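Local coordinates for endo-beta-1,4-glucanase (cellulase B) (PDB 4V2X), which hydrolyses beta-1,4-glucan chains as a three-module family 5 endoglucanase with an Ig-like module and a CBM46 carbohydrate-binding module, at residues N73-V78 and P88-E93; Y397-D402 and S566-N571; A499-N504 and F562-G567. One frame throughout, in Å; residues are numbered along the deposited sequence.

Interaction 1: N73-V78 and P88-E93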
# COMPACT_ATOMS: atom_id res chain seq x y z
N ASN A 73 -22.52 22.61 8.80
CA ASN A 73 -23.77 22.19 9.44
C ASN A 73 -24.99 22.60 8.63
O ASN A 73 -25.98 23.07 9.19
CB ASN A 73 -23.87 22.74 10.87
CG ASN A 73 -23.03 21.97 11.88
OD1 ASN A 73 -23.21 22.14 13.10
ND2 ASN A 73 -22.13 21.14 11.40
N THR A 74 -24.88 22.45 7.32
CA THR A 74 -25.93 22.86 6.40
C THR A 74 -26.32 21.62 5.56
O THR A 74 -27.02 20.74 6.08
CB THR A 74 -25.48 24.09 5.59
OG1 THR A 74 -25.06 25.11 6.51
CG2 THR A 74 -26.60 24.64 4.73
N PHE A 75 -25.85 21.51 4.32
CA PHE A 75 -26.16 20.30 3.53
C PHE A 75 -25.54 19.04 4.12
O PHE A 75 -25.97 17.94 3.83
CB PHE A 75 -25.77 20.48 2.07
CG PHE A 75 -26.56 21.56 1.38
CD1 PHE A 75 -27.91 21.37 1.09
CD2 PHE A 75 -25.96 22.76 1.02
CE1 PHE A 75 -28.64 22.37 0.45
CE2 PHE A 75 -26.68 23.75 0.38
CZ PHE A 75 -28.02 23.55 0.09
N ASP A 76 -24.52 19.24 4.96
CA ASP A 76 -23.91 18.15 5.71
C ASP A 76 -24.73 17.68 6.90
O ASP A 76 -24.48 16.59 7.42
CB ASP A 76 -22.49 18.52 6.16
CG ASP A 76 -22.40 19.91 6.77
OD1 ASP A 76 -23.00 20.87 6.22
OD2 ASP A 76 -21.71 20.04 7.80
N ALA A 77 -25.72 18.46 7.33
CA ALA A 77 -26.53 18.08 8.49
C ALA A 77 -27.21 16.73 8.27
O ALA A 77 -27.70 16.43 7.19
CB ALA A 77 -27.57 19.15 8.81
N VAL A 78 -27.22 15.91 9.32
CA VAL A 78 -27.84 14.60 9.28
C VAL A 78 -29.30 14.78 9.68
O VAL A 78 -29.62 15.07 10.84
CB VAL A 78 -27.11 13.59 10.19
CG1 VAL A 78 -27.72 12.20 10.04
CG2 VAL A 78 -25.63 13.55 9.84
N PRO A 88 -30.50 28.19 8.82
CA PRO A 88 -31.62 28.42 7.92
C PRO A 88 -31.32 27.90 6.52
O PRO A 88 -30.17 27.63 6.20
CB PRO A 88 -31.76 29.94 7.92
CG PRO A 88 -30.39 30.44 8.20
CD PRO A 88 -29.75 29.43 9.10
N ARG A 89 -32.35 27.76 5.70
CA ARG A 89 -32.14 27.51 4.29
C ARG A 89 -31.16 28.57 3.75
O ARG A 89 -31.17 29.73 4.19
CB ARG A 89 -33.46 27.57 3.52
CG ARG A 89 -34.38 26.37 3.75
CD ARG A 89 -33.92 25.14 2.98
NE ARG A 89 -34.80 23.98 3.13
CZ ARG A 89 -35.77 23.62 2.29
NH1 ARG A 89 -36.05 24.34 1.20
NH2 ARG A 89 -36.48 22.53 2.55
N VAL A 90 -30.31 28.16 2.82
CA VAL A 90 -29.29 29.03 2.26
C VAL A 90 -29.93 30.10 1.39
O VAL A 90 -30.75 29.80 0.52
CB VAL A 90 -28.27 28.24 1.42
CG1 VAL A 90 -27.20 29.16 0.85
CG2 VAL A 90 -27.63 27.12 2.26
N THR A 91 -29.58 31.36 1.65
CA THR A 91 -30.03 32.47 0.80
C THR A 91 -28.91 32.88 -0.15
O THR A 91 -27.73 32.66 0.13
CB THR A 91 -30.41 33.70 1.64
OG1 THR A 91 -29.26 34.17 2.35
CG2 THR A 91 -31.52 33.34 2.62
N ARG A 92 -29.28 33.49 -1.28
CA ARG A 92 -28.27 34.05 -2.17
C ARG A 92 -27.45 35.11 -1.43
O ARG A 92 -26.25 35.25 -1.65
CB ARG A 92 -28.90 34.67 -3.42
CG ARG A 92 -27.87 34.95 -4.49
CD ARG A 92 -28.44 35.59 -5.75
NE ARG A 92 -27.55 35.34 -6.89
CZ ARG A 92 -26.36 35.92 -7.07
NH1 ARG A 92 -25.87 36.80 -6.19
NH2 ARG A 92 -25.64 35.60 -8.14
N GLU A 93 -28.11 35.85 -0.54
CA GLU A 93 -27.47 36.93 0.19
C GLU A 93 -26.31 36.41 1.05
O GLU A 93 -25.28 37.06 1.13
CB GLU A 93 -28.49 37.68 1.04
CG GLU A 93 -27.91 38.87 1.78
CD GLU A 93 -28.97 39.86 2.24
OE1 GLU A 93 -30.18 39.55 2.15
OE2 GLU A 93 -28.58 40.95 2.71
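Val90 meets Thr74 and Phe75 through one methyl group, CG2, in the connection that follows the first strand of the family 5 (beta/alpha)8 barrel, between strand 68-70 and helix 92-100. Val90 has CG1 anti to its backbone N (chi1 -179°), which leaves CG2 beside that N and directed at the other segment. There it lies 3.6 Å from CG2 of Thr74, methyl against methyl, the two side chains crossing at about a right angle. The same Val90 CG2 is 4.0 Å from CE2 of Phe75 and reaches the ring obliquely. At chi1 -54°, Thr74 turns its two branches to different tasks: CG2 meets the valine, while OG1 is hydrogen-bonded to Gly72 O and Arg366 NH1. Phe75 also packs on Val132 and Val135 of helix 126-141; the contact itself holds the loop after strand 68-70 against the residues leading into helix 92-100. No hydrogen bond links the two segments, whose mutual burial totals only 100 Å². Bonds inside 73-78 also help define its shape: a type I turn runs from Thr74 to Ala77, with Ala77 N bonded to Thr74 O at 2.9 Å. The Asp76 carboxylate, within the turn, reaches back to accept two backbone N-H groups. Its OD2 takes Asn73 N on the syn side at 2.9 Å, and its OD1 takes Thr74 N at 2.7 Å from above the carboxylate plane, 43° out of it.

Interaction 2: Y397-D402 and S566-N571; sequences YLKQGD and SGETVN
The backbones of Tyr397 and Ser566 approach to 6.0 Å between their CA atoms without a hydrogen bond between the segments, Tyr397 near the end of strand 395-399 and Ser566 in the turn ahead of strand 569-577. Ser566 sits over one face of the tyrosine ring: its CB is 3.8 Å from the centroid of the Tyr397 ring and 10° off the normal, a CH-pi contact. Ser566 N is over the same face, 3.6 Å from Tyr397 CE2. Water 1 accepts from this N at 3.0 Å and makes a weak bond to Tyr397 OH. The contact thus joins the Ig-like module to the CBM46 module. On the CBM46 side an ST turn shapes the loop: Ser566 OG, placed between N and the carbonyl carbon (chi1 60°), accepts from Glu568 N at 3.3 Å and donates a hydrogen bond to Asn504 OD1. With Tyr397 replaced by an alanine, Ser566 CB would probably lose its aromatic platform and water 1 its weak phenolic partner, opening a gap between the modules. Farther along, Lys399 NZ and Glu568 OE2 stand 4.5 Å apart, opposite charges beyond salt-bridge range, while Glu568 OE1 is hydrogen-bonded to Thr482 OG1.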
# COMPACT_ATOMS: atom_id res chain seq x y z
N TYR A 397 -5.58 43.55 34.58
CA TYR A 397 -6.40 43.43 35.78
C TYR A 397 -5.95 44.41 36.85
O TYR A 397 -4.75 44.58 37.09
CB TYR A 397 -6.34 42.01 36.33
CG TYR A 397 -7.35 41.07 35.73
CD1 TYR A 397 -8.67 41.08 36.15
CD2 TYR A 397 -6.97 40.15 34.76
CE1 TYR A 397 -9.60 40.20 35.61
CE2 TYR A 397 -7.89 39.27 34.22
CZ TYR A 397 -9.20 39.29 34.64
OH TYR A 397 -10.12 38.42 34.12
N LEU A 398 -6.93 45.03 37.50
CA LEU A 398 -6.69 45.95 38.62
C LEU A 398 -7.45 45.45 39.84
O LEU A 398 -8.66 45.28 39.78
CB LEU A 398 -7.19 47.34 38.24
CG LEU A 398 -6.65 47.92 36.93
CD1 LEU A 398 -7.37 49.21 36.59
CD2 LEU A 398 -5.15 48.14 37.03
N LYS A 399 -6.74 45.24 40.95
CA LYS A 399 -7.38 44.77 42.18
C LYS A 399 -8.14 45.93 42.82
O LYS A 399 -7.54 46.96 43.16
CB LYS A 399 -6.33 44.21 43.15
CG LYS A 399 -6.89 43.67 44.46
CD LYS A 399 -7.31 42.21 44.36
CE LYS A 399 -7.51 41.60 45.74
NZ LYS A 399 -6.24 41.46 46.51
N GLN A 400 -9.45 45.77 42.99
CA GLN A 400 -10.27 46.81 43.59
C GLN A 400 -9.76 47.10 44.99
O GLN A 400 -9.46 46.17 45.75
CB GLN A 400 -11.73 46.37 43.65
CG GLN A 400 -12.72 47.49 43.94
CD GLN A 400 -14.08 46.95 44.34
OE1 GLN A 400 -14.18 46.10 45.21
NE2 GLN A 400 -15.13 47.42 43.68
N GLY A 401 -9.62 48.38 45.32
CA GLY A 401 -9.10 48.77 46.63
C GLY A 401 -7.61 49.06 46.67
O GLY A 401 -7.15 49.75 47.59
N ASP A 402 -6.85 48.52 45.71
CA ASP A 402 -5.40 48.76 45.65
C ASP A 402 -5.09 50.02 44.88
O ASP A 402 -5.84 50.41 43.98
CB ASP A 402 -4.67 47.59 44.98
CG ASP A 402 -4.51 46.40 45.89
OD1 ASP A 402 -5.02 46.43 47.02
OD2 ASP A 402 -3.86 45.42 45.46
N SER A 566 -7.06 36.59 36.49
CA SER A 566 -6.43 37.60 37.33
C SER A 566 -5.26 37.06 38.14
O SER A 566 -4.51 37.83 38.73
CB SER A 566 -7.46 38.16 38.31
OG SER A 566 -7.96 37.11 39.13
N GLY A 567 -5.14 35.73 38.21
CA GLY A 567 -4.17 35.08 39.07
C GLY A 567 -4.79 34.55 40.35
O GLY A 567 -4.13 33.81 41.09
N GLU A 568 -6.03 34.94 40.63
CA GLU A 568 -6.73 34.46 41.82
C GLU A 568 -6.98 32.97 41.70
O GLU A 568 -7.29 32.46 40.62
CB GLU A 568 -8.07 35.19 42.00
CG GLU A 568 -7.94 36.65 42.43
CD GLU A 568 -7.48 36.82 43.87
OE1 GLU A 568 -7.95 36.08 44.75
OE2 GLU A 568 -6.65 37.71 44.12
N THR A 569 -6.80 32.28 42.82
CA THR A 569 -7.01 30.84 42.92
C THR A 569 -7.95 30.63 44.09
O THR A 569 -7.74 31.20 45.16
CB THR A 569 -5.68 30.13 43.18
OG1 THR A 569 -4.82 30.32 42.05
CG2 THR A 569 -5.88 28.64 43.43
N VAL A 570 -9.00 29.83 43.90
CA VAL A 570 -9.94 29.54 44.98
C VAL A 570 -10.11 28.03 45.08
O VAL A 570 -10.43 27.39 44.08
CB VAL A 570 -11.32 30.20 44.73
CG1 VAL A 570 -12.31 29.81 45.82
CG2 VAL A 570 -11.18 31.71 44.65
N ASN A 571 -9.90 27.48 46.27
CA ASN A 571 -10.17 26.07 46.53
C ASN A 571 -11.60 25.86 47.00
O ASN A 571 -12.22 26.77 47.53
CB ASN A 571 -9.21 25.52 47.58
CG ASN A 571 -7.77 25.54 47.12
OD1 ASN A 571 -6.88 26.01 47.83
ND2 ASN A 571 -7.52 25.06 45.91
O HOH W 1 -10.06 36.75 36.43

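Interaction 3: A499-N504 and F562-G567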
# COMPACT_ATOMS: atom_id res chain seq x y z
N ALA A 499 -21.68 31.49 43.23
CA ALA A 499 -20.38 32.08 42.96
C ALA A 499 -20.45 33.57 42.69
O ALA A 499 -21.20 34.01 41.82
CB ALA A 499 -19.73 31.37 41.78
N SER A 500 -19.68 34.33 43.44
CA SER A 500 -19.47 35.74 43.17
C SER A 500 -18.18 35.87 42.38
O SER A 500 -17.10 35.83 42.96
CB SER A 500 -19.36 36.53 44.47
OG SER A 500 -20.54 36.39 45.25
N PHE A 501 -18.30 36.01 41.07
CA PHE A 501 -17.13 36.07 40.21
C PHE A 501 -16.33 37.36 40.45
O PHE A 501 -15.12 37.37 40.25
CB PHE A 501 -17.50 35.90 38.73
CG PHE A 501 -17.90 34.50 38.38
CD1 PHE A 501 -16.92 33.53 38.16
CD2 PHE A 501 -19.23 34.14 38.30
CE1 PHE A 501 -17.28 32.23 37.84
CE2 PHE A 501 -19.59 32.84 37.98
CZ PHE A 501 -18.62 31.88 37.76
N ASN A 502 -17.02 38.41 40.90
CA ASN A 502 -16.37 39.64 41.34
C ASN A 502 -15.37 40.20 40.32
O ASN A 502 -14.24 40.55 40.66
CB ASN A 502 -15.71 39.43 42.72
CG ASN A 502 -16.72 39.40 43.85
OD1 ASN A 502 -17.83 39.93 43.73
ND2 ASN A 502 -16.33 38.80 44.98
N GLY A 503 -15.80 40.28 39.06
CA GLY A 503 -14.99 40.83 37.99
C GLY A 503 -13.98 39.88 37.37
O GLY A 503 -13.21 40.28 36.48
N ASN A 504 -13.96 38.63 37.82
CA ASN A 504 -13.01 37.63 37.33
C ASN A 504 -13.57 36.77 36.22
O ASN A 504 -14.78 36.56 36.11
CB ASN A 504 -12.56 36.71 38.47
CG ASN A 504 -11.75 37.44 39.51
OD1 ASN A 504 -10.54 37.61 39.35
ND2 ASN A 504 -12.41 37.87 40.58
N PHE A 562 -10.10 26.40 41.45
CA PHE A 562 -10.52 27.27 40.37
C PHE A 562 -9.45 28.31 40.14
O PHE A 562 -9.06 29.01 41.06
CB PHE A 562 -11.85 27.92 40.70
CG PHE A 562 -12.98 26.95 40.82
CD1 PHE A 562 -13.25 26.32 42.02
CD2 PHE A 562 -13.76 26.65 39.71
CE1 PHE A 562 -14.29 25.40 42.11
CE2 PHE A 562 -14.80 25.74 39.80
CZ PHE A 562 -15.07 25.12 41.00
N HIS A 563 -8.97 28.36 38.90
CA HIS A 563 -7.92 29.27 38.46
C HIS A 563 -8.55 30.37 37.63
O HIS A 563 -9.21 30.09 36.63
CB HIS A 563 -6.90 28.52 37.62
CG HIS A 563 -6.21 27.41 38.35
ND1 HIS A 563 -5.00 27.58 38.98
CD2 HIS A 563 -6.56 26.11 38.54
CE1 HIS A 563 -4.64 26.44 39.54
NE2 HIS A 563 -5.56 25.53 39.29
N PHE A 564 -8.35 31.62 38.04
CA PHE A 564 -8.89 32.77 37.32
C PHE A 564 -7.79 33.54 36.61
O PHE A 564 -6.63 33.50 37.01
CB PHE A 564 -9.66 33.69 38.29
CG PHE A 564 -10.82 33.01 38.95
CD1 PHE A 564 -10.64 32.25 40.10
CD2 PHE A 564 -12.09 33.11 38.40
CE1 PHE A 564 -11.71 31.61 40.70
CE2 PHE A 564 -13.17 32.47 39.00
CZ PHE A 564 -12.97 31.72 40.15
N TRP A 565 -8.16 34.24 35.55
CA TRP A 565 -7.19 34.94 34.71
C TRP A 565 -6.47 36.10 35.41
O TRP A 565 -5.41 36.53 34.96
CB TRP A 565 -7.87 35.43 33.42
CG TRP A 565 -8.07 34.31 32.46
CD1 TRP A 565 -9.25 33.72 32.13
CD2 TRP A 565 -7.05 33.61 31.75
NE1 TRP A 565 -9.03 32.70 31.23
CE2 TRP A 565 -7.68 32.61 30.99
CE3 TRP A 565 -5.66 33.73 31.68
CZ2 TRP A 565 -6.97 31.74 30.16
CZ3 TRP A 565 -4.95 32.87 30.85
CH2 TRP A 565 -5.61 31.88 30.10
N SER A 566 -7.06 36.59 36.49
CA SER A 566 -6.43 37.60 37.33
C SER A 566 -5.26 37.06 38.14
O SER A 566 -4.51 37.83 38.73
CB SER A 566 -7.46 38.16 38.31
OG SER A 566 -7.96 37.11 39.13
N GLY A 567 -5.14 35.73 38.21
CA GLY A 567 -4.17 35.08 39.07
C GLY A 567 -4.79 34.55 40.35
O GLY A 567 -4.13 33.81 41.09
O HOH W 1 -10.06 36.75 36.43
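Asn504 has CG anti to its carbonyl carbon (chi1 -66°) and its amide turned steeply by chi2 of -84°, which sends OD1 to Ser566 and ND2 back to its own turn. Ser566 OG donates to Asn504 OD1 at 2.6 Å, a short bond nearly in line with the C=O (161°). Water 1 donates a second hydrogen bond to Asn504 OD1 and in turn accepts from Ser566 N, closing a small polar ring. At the other end of the amide, Asn504 ND2 donates to Phe501 O at 2.8 Å, and this acceptor lies nearly in the amide plane. That carbonyl also receives Asn504 N, at 3.0 Å, across the type I' turn Phe501-Asn504. Away from the amide, the contact is apolar: Asn504 CB approaches Phe564 CD2 obliquely at 3.6 Å, and Phe564 CE2 meets Phe501 CD1 at 4.0 Å, each near the plane of the other's ring. The segments join two turns of the beta-sandwich-like CBM46 module, one after strand 495-500 and one after strand 556-564, with Phe564 also packed on Leu506 and Val570. With ND2 bonded to Arg481 O as well, both ends of the buried amide are satisfied, and its flip is disfavoured because OD1 faces donors while ND2 faces carbonyls.

How the interactions relate
From the N terminus, interaction 1 closes a short loop of nine intervening residues in the catalytic barrel, and it is complete before the others begin. Its centre lies about 45 Å from that of interaction 2 and about 39 Å from that of interaction 3. Interaction 2 then opens at 397-402 in the Ig-like module and closes at 566-571, with 163 residues between. Interaction 3 opens inside that span, at 499-504, and its second segment, 562-567, overlaps 566-571, sharing Ser566, Gly567 and water 1. Their centres are about 7 Å apart. Strands 556-564 and 569-577 are sheet neighbours, with Val570 O 2.8 Å from Phe562 N, so both contacts reach the same sheet, one at the module boundary and one inside the CBM46 module.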